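Local coordinates for transcriptional regulator (Methanobacterium thermoautotrophicum, PDB 3BPV), which probably binds DNA through a winged-helix domain and acts as a dimeric transcriptional repressor of the MarR family, at residues 33-38 with 71-76. Numbering follows the deposited sequence.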
ATOM      1  N   ALA A  33       6.218  -7.766  -3.391  1.00 14.22           N
ATOM      2  CA  ALA A  33       4.983  -7.800  -4.166  1.00 13.96           C
ATOM      3  C   ALA A  33       5.295  -7.979  -5.644  1.00 14.74           C
ATOM      4  O   ALA A  33       4.671  -8.803  -6.313  1.00 15.66           O
ATOM      5  CB  ALA A  33       4.192  -6.514  -3.947  1.00 14.33           C
ATOM      6  N   CYS A  34       6.257  -7.212  -6.152  1.00 13.22           N
ATOM      7  CA  CYS A  34       6.636  -7.319  -7.558  1.00 14.45           C
ATOM      8  C   CYS A  34       7.215  -8.700  -7.858  1.00 13.68           C
ATOM      9  O   CYS A  34       6.882  -9.324  -8.868  1.00 14.80           O
ATOM     10  CB  CYS A  34       7.674  -6.255  -7.920  1.00 14.33           C
ATOM     11  SG  CYS A  34       6.988  -4.598  -8.108  1.00 16.02           S
ATOM     12  N   LEU A  35       8.085  -9.183  -6.983  1.00 14.97           N
ATOM     13  CA  LEU A  35       8.707 -10.481  -7.183  1.00 14.98           C
ATOM     14  C   LEU A  35       7.660 -11.590  -7.258  1.00 15.50           C
ATOM     15  O   LEU A  35       7.705 -12.430  -8.159  1.00 16.86           O
ATOM     16  CB  LEU A  35       9.691 -10.771  -6.049  1.00 15.47           C
ATOM     17  CG  LEU A  35      10.566 -12.011  -6.226  1.00 17.47           C
ATOM     18  CD1 LEU A  35      11.441 -11.854  -7.452  1.00 20.57           C
ATOM     19  CD2 LEU A  35      11.435 -12.194  -4.992  1.00 19.51           C
ATOM     20  N   LEU A  36       6.709 -11.597  -6.330  1.00 15.39           N
ATOM     21  CA  LEU A  36       5.686 -12.638  -6.337  1.00 15.38           C
ATOM     22  C   LEU A  36       4.797 -12.541  -7.563  1.00 16.02           C
ATOM     23  O   LEU A  36       4.374 -13.563  -8.111  1.00 17.27           O
ATOM     24  CB  LEU A  36       4.836 -12.578  -5.064  1.00 15.22           C
ATOM     25  CG  LEU A  36       5.589 -12.887  -3.763  1.00 17.88           C
ATOM     26  CD1 LEU A  36       4.640 -12.774  -2.580  1.00 18.62           C
ATOM     27  CD2 LEU A  36       6.190 -14.292  -3.842  1.00 19.24           C
ATOM     28  N   ARG A  37       4.511 -11.321  -8.006  1.00 15.51           N
ATOM     29  CA  ARG A  37       3.669 -11.144  -9.184  1.00 17.18           C
ATOM     30  C   ARG A  37       4.368 -11.639 -10.449  1.00 17.65           C
ATOM     31  O   ARG A  37       3.733 -12.243 -11.313  1.00 19.06           O
ATOM     32  CB  ARG A  37       3.284  -9.673  -9.346  1.00 18.72           C
ATOM     33  CG  ARG A  37       2.258  -9.421 -10.436  1.00 21.79           C
ATOM     34  CD  ARG A  37       0.876  -9.904 -10.032  1.00 25.29           C
ATOM     35  NE  ARG A  37      -0.090  -9.713 -11.111  1.00 26.04           N
ATOM     36  CZ  ARG A  37      -0.084 -10.405 -12.245  1.00 25.94           C
ATOM     37  NH1 ARG A  37       0.834 -11.340 -12.450  1.00 24.17           N
ATOM     38  NH2 ARG A  37      -0.995 -10.163 -13.175  1.00 27.46           N
ATOM     39  N   ILE A  38       5.667 -11.384 -10.566  1.00 16.35           N
ATOM     40  CA  ILE A  38       6.415 -11.829 -11.736  1.00 17.28           C
ATOM     41  C   ILE A  38       6.560 -13.345 -11.678  1.00 18.47           C
ATOM     42  O   ILE A  38       6.515 -14.029 -12.708  1.00 19.21           O
ATOM     43  CB  ILE A  38       7.815 -11.186 -11.778  1.00 16.56           C
ATOM     44  CG1 ILE A  38       7.677  -9.665 -11.871  1.00 17.80           C
ATOM     45  CG2 ILE A  38       8.600 -11.712 -12.976  1.00 18.75           C
ATOM     46  CD1 ILE A  38       8.963  -8.924 -11.604  1.00 18.15           C
ATOM     47  N   GLY A  71      19.777  -9.156  -8.172  1.00 21.61           N
ATOM     48  CA  GLY A  71      19.814 -10.387  -8.944  1.00 21.18           C
ATOM     49  C   GLY A  71      18.616 -11.307  -8.784  1.00 20.47           C
ATOM     50  O   GLY A  71      18.714 -12.507  -9.048  1.00 19.82           O
ATOM     51  N   PHE A  72      17.478 -10.763  -8.364  1.00 18.09           N
ATOM     52  CA  PHE A  72      16.283 -11.582  -8.177  1.00 18.36           C
ATOM     53  C   PHE A  72      15.393 -11.642  -9.406  1.00 17.19           C
ATOM     54  O   PHE A  72      14.565 -12.538  -9.533  1.00 17.64           O
ATOM     55  CB  PHE A  72      15.471 -11.088  -6.978  1.00 17.89           C
ATOM     56  CG  PHE A  72      16.216 -11.152  -5.677  1.00 20.78           C
ATOM     57  CD1 PHE A  72      16.941 -12.288  -5.330  1.00 21.88           C
ATOM     58  CD2 PHE A  72      16.187 -10.079  -4.793  1.00 20.51           C
ATOM     59  CE1 PHE A  72      17.630 -12.352  -4.121  1.00 22.24           C
ATOM     60  CE2 PHE A  72      16.869 -10.134  -3.583  1.00 18.96           C
ATOM     61  CZ  PHE A  72      17.592 -11.272  -3.247  1.00 22.94           C
ATOM     62  N   ILE A  73      15.540 -10.676 -10.302  1.00 18.24           N
ATOM     63  CA  ILE A  73      14.757 -10.688 -11.530  1.00 19.06           C
ATOM     64  C   ILE A  73      15.635 -10.247 -12.681  1.00 19.55           C
ATOM     65  O   ILE A  73      16.686  -9.638 -12.478  1.00 20.13           O
ATOM     66  CB  ILE A  73      13.520  -9.740 -11.491  1.00 19.80           C
ATOM     67  CG1 ILE A  73      13.970  -8.275 -11.425  1.00 20.84           C
ATOM     68  CG2 ILE A  73      12.617 -10.109 -10.331  1.00 20.07           C
ATOM     69  CD1 ILE A  73      12.834  -7.265 -11.587  1.00 20.64           C
ATOM     70  N   GLU A  74      15.194 -10.562 -13.890  1.00 21.05           N
ATOM     71  CA  GLU A  74      15.912 -10.184 -15.090  1.00 23.78           C
ATOM     72  C   GLU A  74      14.941  -9.410 -15.966  1.00 23.29           C
ATOM     73  O   GLU A  74      13.739  -9.685 -15.972  1.00 22.89           O
ATOM     74  CB  GLU A  74      16.421 -11.426 -15.827  1.00 26.98           C
ATOM     75  CG  GLU A  74      15.329 -12.388 -16.260  1.00 31.22           C
ATOM     76  CD  GLU A  74      15.866 -13.538 -17.086  1.00 33.33           C
ATOM     77  OE1 GLU A  74      16.443 -13.275 -18.162  1.00 36.01           O
ATOM     78  OE2 GLU A  74      15.714 -14.701 -16.661  1.00 36.04           O
ATOM     79  N   ARG A  75      15.470  -8.440 -16.701  1.00 23.98           N
ATOM     80  CA  ARG A  75      14.665  -7.605 -17.578  1.00 26.11           C
ATOM     81  C   ARG A  75      15.273  -7.600 -18.976  1.00 27.09           C
ATOM     82  O   ARG A  75      16.465  -7.349 -19.140  1.00 27.31           O
ATOM     83  CB  ARG A  75      14.622  -6.182 -17.021  1.00 28.58           C
ATOM     84  CG  ARG A  75      13.889  -5.178 -17.881  1.00 31.42           C
ATOM     85  CD  ARG A  75      14.218  -3.773 -17.420  1.00 36.33           C
ATOM     86  NE  ARG A  75      13.506  -2.756 -18.185  1.00 38.89           N
ATOM     87  CZ  ARG A  75      13.783  -1.458 -18.134  1.00 39.51           C
ATOM     88  NH1 ARG A  75      14.761  -1.018 -17.354  1.00 41.89           N
ATOM     89  NH2 ARG A  75      13.080  -0.601 -18.860  1.00 41.85           N
ATOM     90  N   GLU A  76      14.454  -7.888 -19.981  1.00 27.78           N
ATOM     91  CA  GLU A  76      14.926  -7.910 -21.363  1.00 28.31           C
ATOM     92  C   GLU A  76      13.975  -7.137 -22.269  1.00 27.12           C
ATOM     93  O   GLU A  76      12.790  -7.023 -21.977  1.00 22.50           O
ATOM     94  CB  GLU A  76      15.055  -9.354 -21.861  1.00 30.61           C
ATOM     95  CG  GLU A  76      16.074 -10.190 -21.098  1.00 35.05           C
ATOM     96  CD  GLU A  76      16.323 -11.540 -21.745  1.00 37.22           C
ATOM     97  OE1 GLU A  76      16.796 -11.567 -22.901  1.00 39.46           O
ATOM     98  OE2 GLU A  76      16.047 -12.574 -21.100  1.00 39.41           O
TER
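F72 and I73, where the chain enters the first strand of the wing, pack on helix 29-40, F72 against L35 and I73 against both L35 and I38, by van der Waals contact with no hydrogen bond between the two segments. Just ahead of them, G71 closes helix 57-69 in a Schellman motif; its positive phi of 79° turns the chain out of the last helical turn. F72 then touches the helix through the root of its side chain: CB lies 4.1 Å from CD1 of L35, while the ring leads off to pack on L27 and I96. The same methyl also lies against the F72 carbonyl oxygen, F72 O to L35 CD1 being 3.8 Å. I73 carries most of its segment's share. With CG1 placed between the backbone N and the carbonyl carbon (chi1 67°), its other branch, CG2, is anti to the carbonyl carbon and is the methyl that meets the helix. CG2 of I73 sits 3.6 Å from CD1 of L35, the closest approach here, and the two side chains run past each other in opposite senses. The same CG2 also reaches CD1 of I38 at 4.0 Å, where the side chains cross at roughly a right angle. One methyl thus touches two residues of the helix three positions, just under one turn, apart. L35 CG stands anti to the backbone N (chi1 -172°), and the second torsion then turns CD1 toward the strand entry. Beyond I73 the strand leaves the helix, and R75 lays its side chain against Y85 in a cation-pi contact. This buried patch joins helix 29-40 to the base of the winged-helix wing: V89 of antiparallel strand 84-89 packs on both L35 and I38, L87 adds to I38, and L67 of helix 57-69 touches I73.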